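Glucokinase (Streptomyces griseus, PDB 3VGL) probably catalyses the ATP-dependent phosphorylation of D-glucose to D-glucose 6-phosphate, as a kinase of the ROK family. Local coordinates at residues G17-E22 with A301-A306; A32-A37 with V41-A46; G63-V68 with P79-R84; A108-E113 with N142-G147. One frame throughout, in Å; residues are numbered along the deposited sequence.

Contact 1 of 4, residues G17-E22 with A301-A306; sequences GVVDEE and AGLVGA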
loop_
_atom_site.group_PDB
_atom_site.type_symbol
_atom_site.label_atom_id
_atom_site.label_comp_id
_atom_site.label_asym_id
_atom_site.label_seq_id
_atom_site.Cartn_x
_atom_site.Cartn_y
_atom_site.Cartn_z
ATOM N N GLY A 17 37.958 -16.898 4.395
ATOM C CA GLY A 17 39.290 -16.416 4.715
ATOM C C GLY A 17 39.740 -16.827 6.082
ATOM O O GLY A 17 38.930 -17.093 6.966
ATOM N N VAL A 18 41.063 -16.896 6.246
ATOM C CA VAL A 18 41.657 -17.095 7.544
ATOM C C VAL A 18 41.661 -15.752 8.259
ATOM O O VAL A 18 41.983 -14.725 7.659
ATOM C CB VAL A 18 43.107 -17.664 7.404
ATOM C CG1 VAL A 18 43.871 -17.559 8.704
ATOM C CG2 VAL A 18 43.026 -19.128 6.911
ATOM N N VAL A 19 41.245 -15.765 9.515
ATOM C CA VAL A 19 41.104 -14.538 10.289
ATOM C C VAL A 19 41.805 -14.726 11.614
ATOM O O VAL A 19 41.625 -15.758 12.287
ATOM C CB VAL A 19 39.605 -14.193 10.533
ATOM C CG1 VAL A 19 39.477 -12.904 11.338
ATOM C CG2 VAL A 19 38.828 -14.096 9.209
ATOM N N ASP A 20 42.629 -13.739 11.976
ATOM C CA ASP A 20 43.345 -13.802 13.239
ATOM C C ASP A 20 42.515 -13.228 14.370
ATOM O O ASP A 20 41.360 -12.839 14.159
ATOM C CB ASP A 20 44.773 -13.201 13.154
ATOM C CG ASP A 20 44.808 -11.668 13.138
ATOM O OD1 ASP A 20 43.783 -10.982 13.281
ATOM O OD2 ASP A 20 45.905 -11.115 12.990
ATOM N N GLU A 21 43.113 -13.178 15.560
ATOM C CA GLU A 21 42.415 -12.778 16.800
ATOM C C GLU A 21 42.005 -11.309 16.821
ATOM O O GLU A 21 41.106 -10.931 17.562
ATOM C CB GLU A 21 43.309 -13.065 18.009
ATOM C CG GLU A 21 43.859 -14.495 18.089
ATOM C CD GLU A 21 43.108 -15.360 19.093
ATOM O OE1 GLU A 21 41.935 -15.049 19.389
ATOM O OE2 GLU A 21 43.701 -16.348 19.592
ATOM N N GLU A 22 42.661 -10.492 16.001
ATOM C CA GLU A 22 42.346 -9.059 15.895
ATOM C C GLU A 22 41.473 -8.745 14.670
ATOM O O GLU A 22 41.281 -7.570 14.312
ATOM C CB GLU A 22 43.635 -8.223 15.885
ATOM C CG GLU A 22 44.243 -7.994 17.259
ATOM C CD GLU A 22 44.998 -9.200 17.772
ATOM O OE1 GLU A 22 46.145 -9.414 17.324
ATOM O OE2 GLU A 22 44.448 -9.935 18.623
ATOM N N ALA A 301 32.478 -8.354 6.334
ATOM C CA ALA A 301 32.140 -8.395 7.748
ATOM C C ALA A 301 31.656 -9.770 8.198
ATOM O O ALA A 301 31.931 -10.196 9.312
ATOM C CB ALA A 301 31.076 -7.317 8.084
ATOM N N GLY A 302 30.871 -10.429 7.352
ATOM C CA GLY A 302 30.278 -11.701 7.710
ATOM C C GLY A 302 31.327 -12.787 7.893
ATOM O O GLY A 302 31.263 -13.564 8.848
ATOM N N LEU A 303 32.304 -12.835 6.994
ATOM C CA LEU A 303 33.319 -13.887 7.130
ATOM C C LEU A 303 34.196 -13.633 8.349
ATOM O O LEU A 303 34.548 -14.566 9.068
ATOM C CB LEU A 303 34.121 -14.121 5.844
ATOM C CG LEU A 303 35.289 -13.283 5.361
ATOM C CD1 LEU A 303 36.591 -13.561 6.162
ATOM C CD2 LEU A 303 35.550 -13.576 3.897
ATOM N N VAL A 304 34.505 -12.358 8.612
ATOM C CA VAL A 304 35.263 -11.996 9.821
ATOM C C VAL A 304 34.468 -12.343 11.087
ATOM O O VAL A 304 34.965 -13.002 12.006
ATOM C CB VAL A 304 35.682 -10.514 9.815
ATOM C CG1 VAL A 304 36.307 -10.105 11.167
ATOM C CG2 VAL A 304 36.662 -10.248 8.642
ATOM N N GLY A 305 33.207 -11.906 11.145
ATOM C CA GLY A 305 32.412 -12.229 12.294
ATOM C C GLY A 305 32.212 -13.717 12.491
ATOM O O GLY A 305 32.245 -14.186 13.620
ATOM N N ALA A 306 31.982 -14.459 11.401
ATOM C CA ALA A 306 31.802 -15.903 11.498
ATOM C C ALA A 306 33.063 -16.608 12.012
ATOM O O ALA A 306 32.969 -17.492 12.861
ATOM C CB ALA A 306 31.370 -16.490 10.153
#
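The C-terminal helix 301-311 comes back to the first mixed sheet of this ROK kinase and lays Leu-303 and Val-304 against Gly-17 and Val-19 of strand 13-19. The short helix and strand segments approach to 8.6 Å between axes, with 51° between their directions. All four touching residues are buried; the side chains meet only through methyl groups, and the leucine also rests against backbone. Leu-303 reaches the strand with its CD1 methyl, which lies 3.8 Å from CG2 of Val-19 and 4.0 Å from the backbone N of Gly-17. Its CD2 is 4.1 Å from the same glycine N, and both methyls thus approach one piece of backbone. Its CG is wedged between backbone N and carbonyl carbon (chi1 80°), a crowded position for leucine, and Gly-17, having no side chain, lets the methyls settle onto the main chain. Val-19 points at the helix and uses both branches: CG2 takes the Leu-303 methyl and also lies 4.2 Å from CA of Val-304, while CG1 meets CG1 of Val-304 at 4.2 Å. Past the strand end the chain bends in an Asx turn, where OD1 of Asp-20 accepts from N of Glu-22 at 3.0 Å, the donor standing above the carboxylate plane. Arg-311, further along the helix, hydrogen-bonds the Val-19 carbonyl with NH1, a polar tie beyond the apolar contact. The sheet's 3-2-1-4-5 order is that of the ribonuclease H-like domains of actin-like ATPases, the clan to which ROK proteins belong.

Contact 2 of 4, residues A32-A37 with V41-A46; sequences ATPPTA and VDAICA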
loop_
_atom_site.group_PDB
_atom_site.type_symbol
_atom_site.label_atom_id
_atom_site.label_comp_id
_atom_site.label_asym_id
_atom_site.label_seq_id
_atom_site.Cartn_x
_atom_site.Cartn_y
_atom_site.Cartn_z
ATOM N N ALA A 32 31.387 -18.798 -6.761
ATOM C CA ALA A 32 29.938 -18.609 -6.868
ATOM C C ALA A 32 29.190 -19.680 -6.071
ATOM O O ALA A 32 29.600 -20.844 -6.008
ATOM C CB ALA A 32 29.488 -18.610 -8.341
ATOM N N THR A 33 28.088 -19.276 -5.451
ATOM C CA THR A 33 27.237 -20.209 -4.734
ATOM C C THR A 33 26.534 -21.135 -5.719
ATOM O O THR A 33 25.790 -20.670 -6.585
ATOM C CB THR A 33 26.214 -19.449 -3.885
ATOM O OG1 THR A 33 26.937 -18.485 -3.105
ATOM C CG2 THR A 33 25.457 -20.401 -2.978
ATOM N N PRO A 34 26.762 -22.451 -5.585
ATOM C CA PRO A 34 26.087 -23.423 -6.449
ATOM C C PRO A 34 24.594 -23.529 -6.137
ATOM O O PRO A 34 24.167 -23.158 -5.041
ATOM C CB PRO A 34 26.787 -24.742 -6.097
ATOM C CG PRO A 34 28.048 -24.371 -5.445
ATOM C CD PRO A 34 27.743 -23.102 -4.701
ATOM N N PRO A 35 23.804 -24.052 -7.095
ATOM C CA PRO A 35 22.352 -24.105 -6.946
ATOM C C PRO A 35 21.782 -25.209 -6.044
ATOM O O PRO A 35 20.600 -25.141 -5.681
ATOM C CB PRO A 35 21.864 -24.275 -8.391
ATOM C CG PRO A 35 22.958 -24.970 -9.078
ATOM C CD PRO A 35 24.233 -24.473 -8.443
ATOM N N THR A 36 22.579 -26.216 -5.690
ATOM C CA THR A 36 22.065 -27.306 -4.837
ATOM C C THR A 36 22.800 -27.374 -3.508
ATOM O O THR A 36 23.966 -26.983 -3.417
ATOM C CB THR A 36 22.159 -28.704 -5.510
ATOM O OG1 THR A 36 23.534 -29.063 -5.690
ATOM C CG2 THR A 36 21.412 -28.740 -6.862
ATOM N N ALA A 37 22.114 -27.892 -2.493
ATOM C CA ALA A 37 22.674 -28.022 -1.151
ATOM C C ALA A 37 23.939 -28.882 -1.138
ATOM O O ALA A 37 24.897 -28.580 -0.419
ATOM C CB ALA A 37 21.634 -28.578 -0.190
ATOM N N VAL A 41 27.834 -27.757 -0.188
ATOM C CA VAL A 41 28.790 -28.396 0.725
ATOM C C VAL A 41 30.146 -28.605 0.042
ATOM O O VAL A 41 31.187 -28.316 0.638
ATOM C CB VAL A 41 28.248 -29.697 1.372
ATOM C CG1 VAL A 41 29.330 -30.375 2.240
ATOM C CG2 VAL A 41 27.003 -29.413 2.207
ATOM N N ASP A 42 30.139 -29.053 -1.216
ATOM C CA ASP A 42 31.377 -29.186 -1.996
ATOM C C ASP A 42 32.137 -27.860 -2.080
ATOM O O ASP A 42 33.348 -27.831 -1.878
ATOM C CB ASP A 42 31.098 -29.679 -3.420
ATOM C CG ASP A 42 30.667 -31.145 -3.480
ATOM O OD1 ASP A 42 30.831 -31.896 -2.496
ATOM O OD2 ASP A 42 30.172 -31.550 -4.547
ATOM N N ALA A 43 31.413 -26.774 -2.383
ATOM C CA ALA A 43 31.999 -25.444 -2.509
ATOM C C ALA A 43 32.550 -24.925 -1.185
ATOM O O ALA A 43 33.582 -24.259 -1.164
ATOM C CB ALA A 43 30.974 -24.465 -3.072
ATOM N N ILE A 44 31.852 -25.216 -0.086
ATOM C CA ILE A 44 32.357 -24.855 1.249
ATOM C C ILE A 44 33.686 -25.544 1.504
ATOM O O ILE A 44 34.631 -24.928 1.985
ATOM C CB ILE A 44 31.388 -25.225 2.378
ATOM C CG1 ILE A 44 30.112 -24.383 2.289
ATOM C CG2 ILE A 44 32.046 -25.054 3.754
ATOM C CD1 ILE A 44 28.974 -24.928 3.142
ATOM N N CYS A 45 33.753 -26.825 1.174
ATOM C CA CYS A 45 34.997 -27.566 1.337
ATOM C C CYS A 45 36.129 -26.998 0.479
ATOM O O CYS A 45 37.272 -26.883 0.953
ATOM C CB CYS A 45 34.749 -29.046 1.059
ATOM S SG CYS A 45 33.744 -29.786 2.353
ATOM N N ALA A 46 35.816 -26.625 -0.761
ATOM C CA ALA A 46 36.803 -25.995 -1.651
ATOM C C ALA A 46 37.264 -24.637 -1.113
ATOM O O ALA A 46 38.456 -24.302 -1.178
ATOM C CB ALA A 46 36.241 -25.829 -3.041
#
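Pro-34 lays the CG-CD side of its ring against the methyl of Ala-43: CG comes within 3.8 Å and CD within 3.9 Å of Ala-43 CB. The proline sits in the loop that leaves strand 29-32, and the alanine on helix 37-52, so the loop doubles back along the helix it is about to start. Ile-14 of strand 13-19 touches both residues, and Ile-40 of the helix also reaches the proline ring, which turns the small overlap into part of a larger apolar patch. The other link belongs to the helix itself. Val-41 N donates to Ala-37 O at 3.1 Å, with an angle of 156° at the hydrogen, the bond expected in the first turn. Beside it, CG2 of Val-41 lies 3.5 Å from the same oxygen: with CG1 anti to the backbone N (chi1 176°), CG2 is left on the N side, next to the acceptor that N uses. Thr-36 holds the N-cap position, and its OG1 accepts from N of Gly-39. Elsewhere on the helix, Asp-42 OD1 forms a salt bridge with Arg-95 of helix 88-96. Backbone and cap bonds thus secure the start of the helix, while the proline ring adds an apolar contact that needs no polar partner.

Contact 3 of 4, residues G63-V68 with P79-R84; sequences GAAGYV and PNIDWR. With BGC (beta-D-glucopyranose), chain D.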
loop_
_atom_site.group_PDB
_atom_site.type_symbol
_atom_site.label_atom_id
_atom_site.label_comp_id
_atom_site.label_asym_id
_atom_site.label_seq_id
_atom_site.Cartn_x
_atom_site.Cartn_y
_atom_site.Cartn_z
ATOM N N GLY A 63 28.949 -18.242 8.104
ATOM C CA GLY A 63 27.827 -17.271 8.113
ATOM C C GLY A 63 26.929 -17.635 6.942
ATOM O O GLY A 63 27.324 -17.452 5.790
ATOM N N ALA A 64 25.736 -18.161 7.234
ATOM C CA ALA A 64 24.875 -18.712 6.210
ATOM C C ALA A 64 23.687 -17.793 5.969
ATOM O O ALA A 64 23.058 -17.373 6.921
ATOM C CB ALA A 64 24.370 -20.090 6.654
ATOM N N ALA A 65 23.362 -17.547 4.700
ATOM C CA ALA A 65 22.223 -16.691 4.340
ATOM C C ALA A 65 20.875 -17.424 4.502
ATOM O O ALA A 65 20.181 -17.728 3.528
ATOM C CB ALA A 65 22.394 -16.176 2.928
ATOM N N GLY A 66 20.501 -17.684 5.740
ATOM C CA GLY A 66 19.182 -18.245 6.007
ATOM C C GLY A 66 18.868 -18.212 7.482
ATOM O O GLY A 66 19.669 -17.736 8.291
ATOM N N TYR A 67 17.683 -18.741 7.814
ATOM C CA TYR A 67 17.209 -18.850 9.190
ATOM C C TYR A 67 18.005 -19.982 9.839
ATOM O O TYR A 67 17.868 -21.138 9.439
ATOM C CB TYR A 67 15.711 -19.235 9.182
ATOM C CG TYR A 67 14.722 -18.104 8.882
ATOM C CD1 TYR A 67 14.827 -17.343 7.717
ATOM C CD2 TYR A 67 13.668 -17.824 9.756
ATOM C CE1 TYR A 67 13.895 -16.336 7.435
ATOM C CE2 TYR A 67 12.724 -16.806 9.477
ATOM C CZ TYR A 67 12.882 -16.056 8.329
ATOM O OH TYR A 67 11.986 -15.037 8.041
ATOM N N VAL A 68 18.854 -19.626 10.803
ATOM C CA VAL A 68 19.691 -20.595 11.525
ATOM C C VAL A 68 19.118 -20.844 12.916
ATOM O O VAL A 68 18.681 -19.903 13.596
ATOM C CB VAL A 68 21.130 -20.074 11.609
ATOM C CG1 VAL A 68 22.011 -21.017 12.481
ATOM C CG2 VAL A 68 21.700 -19.947 10.204
ATOM N N PRO A 79 15.397 -18.170 1.921
ATOM C CA PRO A 79 14.573 -17.735 0.794
ATOM C C PRO A 79 15.259 -17.762 -0.565
ATOM O O PRO A 79 14.570 -17.891 -1.594
ATOM C CB PRO A 79 14.190 -16.280 1.158
ATOM C CG PRO A 79 15.144 -15.869 2.120
ATOM C CD PRO A 79 15.648 -17.087 2.878
ATOM N N ASN A 80 16.588 -17.630 -0.596
ATOM C CA ASN A 80 17.296 -17.458 -1.856
ATOM C C ASN A 80 18.332 -18.561 -2.121
ATOM O O ASN A 80 19.092 -18.479 -3.064
ATOM C CB ASN A 80 17.944 -16.066 -1.905
ATOM C CG ASN A 80 16.919 -14.957 -1.731
ATOM O OD1 ASN A 80 15.906 -14.935 -2.420
ATOM N ND2 ASN A 80 17.181 -14.041 -0.794
ATOM N N ILE A 81 18.326 -19.575 -1.263
ATOM C CA ILE A 81 19.205 -20.744 -1.381
ATOM C C ILE A 81 18.317 -21.954 -1.055
ATOM O O ILE A 81 17.444 -21.866 -0.203
ATOM C CB ILE A 81 20.391 -20.654 -0.382
ATOM C CG1 ILE A 81 21.326 -19.494 -0.744
ATOM C CG2 ILE A 81 21.206 -21.979 -0.344
ATOM C CD1 ILE A 81 22.299 -19.165 0.335
ATOM N N ASP A 82 18.577 -23.099 -1.674
ATOM C CA ASP A 82 17.734 -24.281 -1.430
ATOM C C ASP A 82 18.146 -25.059 -0.165
ATOM O O ASP A 82 18.736 -26.157 -0.220
ATOM C CB ASP A 82 17.679 -25.168 -2.676
ATOM C CG ASP A 82 16.616 -26.263 -2.583
ATOM O OD1 ASP A 82 15.596 -26.096 -1.857
ATOM O OD2 ASP A 82 16.798 -27.289 -3.265
ATOM N N TRP A 83 17.836 -24.462 0.977
ATOM C CA TRP A 83 18.093 -25.059 2.282
ATOM C C TRP A 83 16.761 -25.198 3.025
ATOM O O TRP A 83 16.039 -24.218 3.212
ATOM C CB TRP A 83 19.022 -24.158 3.101
ATOM C CG TRP A 83 20.523 -24.246 2.839
ATOM C CD1 TRP A 83 21.243 -25.345 2.460
ATOM C CD2 TRP A 83 21.482 -23.184 3.018
ATOM N NE1 TRP A 83 22.593 -25.037 2.386
ATOM C CE2 TRP A 83 22.761 -23.715 2.719
ATOM C CE3 TRP A 83 21.378 -21.836 3.384
ATOM C CZ2 TRP A 83 23.936 -22.936 2.778
ATOM C CZ3 TRP A 83 22.556 -21.064 3.463
ATOM C CH2 TRP A 83 23.806 -21.619 3.155
ATOM N N ARG A 84 16.441 -26.415 3.464
ATOM C CA ARG A 84 15.304 -26.626 4.351
ATOM C C ARG A 84 15.762 -27.617 5.414
ATOM O O ARG A 84 16.016 -28.776 5.095
ATOM C CB ARG A 84 14.083 -27.180 3.593
ATOM C CG ARG A 84 13.425 -26.222 2.579
ATOM C CD ARG A 84 12.715 -25.070 3.269
ATOM N NE ARG A 84 12.039 -24.179 2.330
ATOM C CZ ARG A 84 12.622 -23.154 1.711
ATOM N NH1 ARG A 84 13.916 -22.894 1.892
ATOM N NH2 ARG A 84 11.903 -22.404 0.884
HETATM C C2 BGC D . 17.666 -14.353 4.531
HETATM C C3 BGC D . 18.553 -13.986 5.719
HETATM C C4 BGC D . 19.929 -13.500 5.263
HETATM C C5 BGC D . 19.720 -12.403 4.233
HETATM C C6 BGC D . 21.045 -11.867 3.683
HETATM C C1 BGC D . 17.608 -13.159 3.584
HETATM O O1 BGC D . 16.888 -13.472 2.424
HETATM O O2 BGC D . 16.339 -14.585 5.040
HETATM O O3 BGC D . 18.706 -15.078 6.572
HETATM O O4 BGC D . 20.625 -12.960 6.372
HETATM O O5 BGC D . 18.932 -12.859 3.144
HETATM O O6 BGC D . 21.793 -12.901 3.065
HETATM O O HOH W 1 18.738 -16.900 1.328
#
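One wall of the glucose pocket is built here, where the turn after strand 57-64 faces the loop 79-84 and Ala-65 meets Ile-81. CD1 of Ile-81 lies 4.0 Å from Ala-65 CB, and that same alanine methyl stands 3.3 Å from O6 of the sugar. Ala-65 is also the centre of an inverse gamma turn. Behind it, Trp-83 brings its six-membered ring up: CZ3 is 3.8 Å from Ala-64 CB, which comes in obliquely, while the backbone N of Ala-65 lies at the ring edge. With CG1 of Ile-81 anti to the carbonyl carbon (chi1 -67°), CD1 is carried to Ala-65 while CG2 sits over the centre of the Trp-83 ring, 3.6 Å above its plane. A water bridges the backbones, donating to Ala-65 O at 2.8 Å and accepting from Asn-80 N at 3.0 Å. Pro-79 comes close to the sugar, its CG 3.0 Å from O1 and its CD 3.4 Å from O2. With alanine at Pro-79 the CG and CD carbons are gone, and the glucose would probably be left less closely packed, with a gap beside O1 and O2. Tyr-67 turns its ring edge to O2, and ND2 of Asn-80, near O1, is hydrogen-bonded to Glu-176. This wall is largely apolar side chains and backbone, with Asn-80 near O1, while hydrogen bonds to the sugar come from Asp-105, Glu-154, His-157 and others.

Contact 4 of 4, residues A108-E113 with N142-G147; sequences AAAWGE and NKLRRG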
loop_
_atom_site.group_PDB
_atom_site.type_symbol
_atom_site.label_atom_id
_atom_site.label_comp_id
_atom_site.label_asym_id
_atom_site.label_seq_id
_atom_site.Cartn_x
_atom_site.Cartn_y
_atom_site.Cartn_z
ATOM N N ALA A 108 26.466 -12.703 11.818
ATOM C CA ALA A 108 27.936 -12.748 11.822
ATOM C C ALA A 108 28.526 -11.388 11.414
ATOM O O ALA A 108 29.473 -10.891 12.047
ATOM C CB ALA A 108 28.428 -13.873 10.926
ATOM N N ALA A 109 27.939 -10.747 10.401
ATOM C CA ALA A 109 28.386 -9.406 9.995
ATOM C C ALA A 109 28.260 -8.397 11.150
ATOM O O ALA A 109 29.169 -7.592 11.371
ATOM C CB ALA A 109 27.596 -8.921 8.763
ATOM N N ALA A 110 27.126 -8.427 11.862
ATOM C CA ALA A 110 26.922 -7.554 13.021
ATOM C C ALA A 110 28.035 -7.756 14.052
ATOM O O ALA A 110 28.639 -6.785 14.552
ATOM C CB ALA A 110 25.561 -7.814 13.654
ATOM N N TRP A 111 28.295 -9.022 14.361
ATOM C CA TRP A 111 29.350 -9.365 15.305
ATOM C C TRP A 111 30.726 -8.865 14.815
ATOM O O TRP A 111 31.494 -8.271 15.600
ATOM C CB TRP A 111 29.339 -10.874 15.586
ATOM C CG TRP A 111 30.343 -11.253 16.628
ATOM C CD1 TRP A 111 31.532 -11.896 16.428
ATOM C CD2 TRP A 111 30.261 -10.974 18.034
ATOM N NE1 TRP A 111 32.199 -12.039 17.634
ATOM C CE2 TRP A 111 31.441 -11.486 18.631
ATOM C CE3 TRP A 111 29.308 -10.336 18.847
ATOM C CZ2 TRP A 111 31.686 -11.389 20.013
ATOM C CZ3 TRP A 111 29.552 -10.237 20.215
ATOM C CH2 TRP A 111 30.735 -10.771 20.781
ATOM N N GLY A 112 31.043 -9.087 13.537
ATOM C CA GLY A 112 32.334 -8.627 12.971
ATOM C C GLY A 112 32.492 -7.123 13.111
ATOM O O GLY A 112 33.545 -6.633 13.493
ATOM N N GLU A 113 31.431 -6.379 12.810
ATOM C CA GLU A 113 31.480 -4.916 12.913
ATOM C C GLU A 113 31.532 -4.441 14.355
ATOM O O GLU A 113 32.182 -3.433 14.668
ATOM C CB GLU A 113 30.296 -4.290 12.173
ATOM C CG GLU A 113 30.443 -4.402 10.643
ATOM C CD GLU A 113 31.621 -3.582 10.118
ATOM O OE1 GLU A 113 31.799 -2.421 10.561
ATOM O OE2 GLU A 113 32.344 -4.079 9.230
ATOM N N ASN A 142 25.887 -5.333 24.459
ATOM C CA ASN A 142 27.196 -5.889 24.085
ATOM C C ASN A 142 27.191 -7.376 23.694
ATOM O O ASN A 142 28.247 -8.037 23.694
ATOM C CB ASN A 142 28.233 -5.599 25.197
ATOM C CG ASN A 142 28.276 -4.142 25.563
ATOM O OD1 ASN A 142 27.646 -3.720 26.525
ATOM N ND2 ASN A 142 28.981 -3.353 24.770
ATOM N N LYS A 143 26.015 -7.890 23.334
ATOM C CA LYS A 143 25.843 -9.304 23.010
ATOM C C LYS A 143 25.011 -9.476 21.753
ATOM O O LYS A 143 24.016 -8.781 21.569
ATOM C CB LYS A 143 25.117 -10.029 24.133
ATOM C CG LYS A 143 25.924 -10.188 25.426
ATOM C CD LYS A 143 25.571 -11.494 26.102
ATOM C CE LYS A 143 24.488 -11.332 27.133
ATOM N NZ LYS A 143 24.639 -12.355 28.211
ATOM N N LEU A 144 25.412 -10.426 20.914
ATOM C CA LEU A 144 24.599 -10.823 19.758
ATOM C C LEU A 144 23.312 -11.495 20.233
ATOM O O LEU A 144 23.339 -12.372 21.110
ATOM C CB LEU A 144 25.427 -11.764 18.867
ATOM C CG LEU A 144 24.818 -12.213 17.539
ATOM C CD1 LEU A 144 24.555 -11.036 16.585
ATOM C CD2 LEU A 144 25.741 -13.259 16.885
ATOM N N ARG A 145 22.171 -11.066 19.676
ATOM C CA ARG A 145 20.885 -11.613 20.079
ATOM C C ARG A 145 20.220 -12.387 18.947
ATOM O O ARG A 145 19.797 -11.810 17.943
ATOM C CB ARG A 145 19.940 -10.509 20.560
ATOM C CG ARG A 145 20.527 -9.588 21.623
ATOM C CD ARG A 145 20.809 -10.324 22.930
ATOM N NE ARG A 145 21.438 -9.424 23.886
ATOM C CZ ARG A 145 21.575 -9.687 25.185
ATOM N NH1 ARG A 145 21.097 -10.810 25.701
ATOM N NH2 ARG A 145 22.172 -8.806 25.975
ATOM N N ARG A 146 20.105 -13.693 19.145
ATOM C CA ARG A 146 19.571 -14.599 18.133
ATOM C C ARG A 146 18.110 -14.979 18.385
ATOM O O ARG A 146 17.477 -15.609 17.539
ATOM C CB ARG A 146 20.457 -15.863 18.036
ATOM C CG ARG A 146 21.924 -15.576 17.722
ATOM C CD ARG A 146 22.715 -16.844 17.940
ATOM N NE ARG A 146 24.166 -16.655 17.922
ATOM C CZ ARG A 146 24.900 -16.269 18.963
ATOM N NH1 ARG A 146 24.327 -15.982 20.136
ATOM N NH2 ARG A 146 26.216 -16.173 18.825
ATOM N N GLY A 147 17.579 -14.602 19.550
ATOM C CA GLY A 147 16.209 -14.913 19.940
ATOM C C GLY A 147 16.018 -16.323 20.477
ATOM O O GLY A 147 16.973 -17.111 20.531
#
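Ala-110 is the first residue of 108-113 to meet the other segment, its CB standing 4.5 Å from CD1 of Leu-144. That is a loose touch; the same alanine also packs on Cys-127 of strand 125-130. Trp-111 follows and does more of the work. With CG anti to the backbone N (chi1 -176°), the indole is carried out from the helix toward the segment 142-147, and its CE3 comes to 4.1 Å from Leu-144 CB, the indole and the leucine meeting at a slant. Further round the ring, CZ3 lies 4.3 Å from the backbone oxygen of Asn-142, which sits at the ring edge near its plane. The polar end of the indole is taken up elsewhere: NE1 donates to Asp-308 of helix 301-311. Helix 105-116 thus lies against the second mixed sheet of the actin-like fold, at the end where strand 134-140 turns back into the short, weakly bonded strand 143-144; Ile-139 of the longer strand touches both Trp-111 and Leu-144. Asn-142, in the turn between them, sends ND2 to Asp-123 and to the hydroxyl of Tyr-114. Leu-144 has a second neighbour as well, for its CD2 rests 3.4 Å above the guanidinium plane of Arg-146, toward the rim, and the NE of that arginine makes a salt bridge with Glu-103. Beyond Trp-111 the helix runs on to Glu-113, whose carboxylate accepts from the backbone N atoms of Gln-296, Leu-297 and Ala-118.

In the fold
Contacts 2, 3 and 4 all fall inside the long chain loop that contact 1 closes. Contact 1 touches contact 4 through neighbouring helices, Gly-302 O lying 3.5 Å from Ala-108 CB, and it reaches contact 3 where Ala-306 CB packs 3.6 Å from Gly-63 N. Contact 2 also touches contact 3, Ala-37 CB standing 3.8 Å from Asp-82 O, while contacts 2 and 4 are about 14 Å apart at their nearest atoms. Contact 3 is the one that lines the glucose pocket, and its Ala-65 side chain is about 6 Å from the bound ATP analogue. The side chains of Leu-303 and Pro-34 are each about 10 Å from that nucleotide, and that of Leu-144 about 7 Å from the sodium ion.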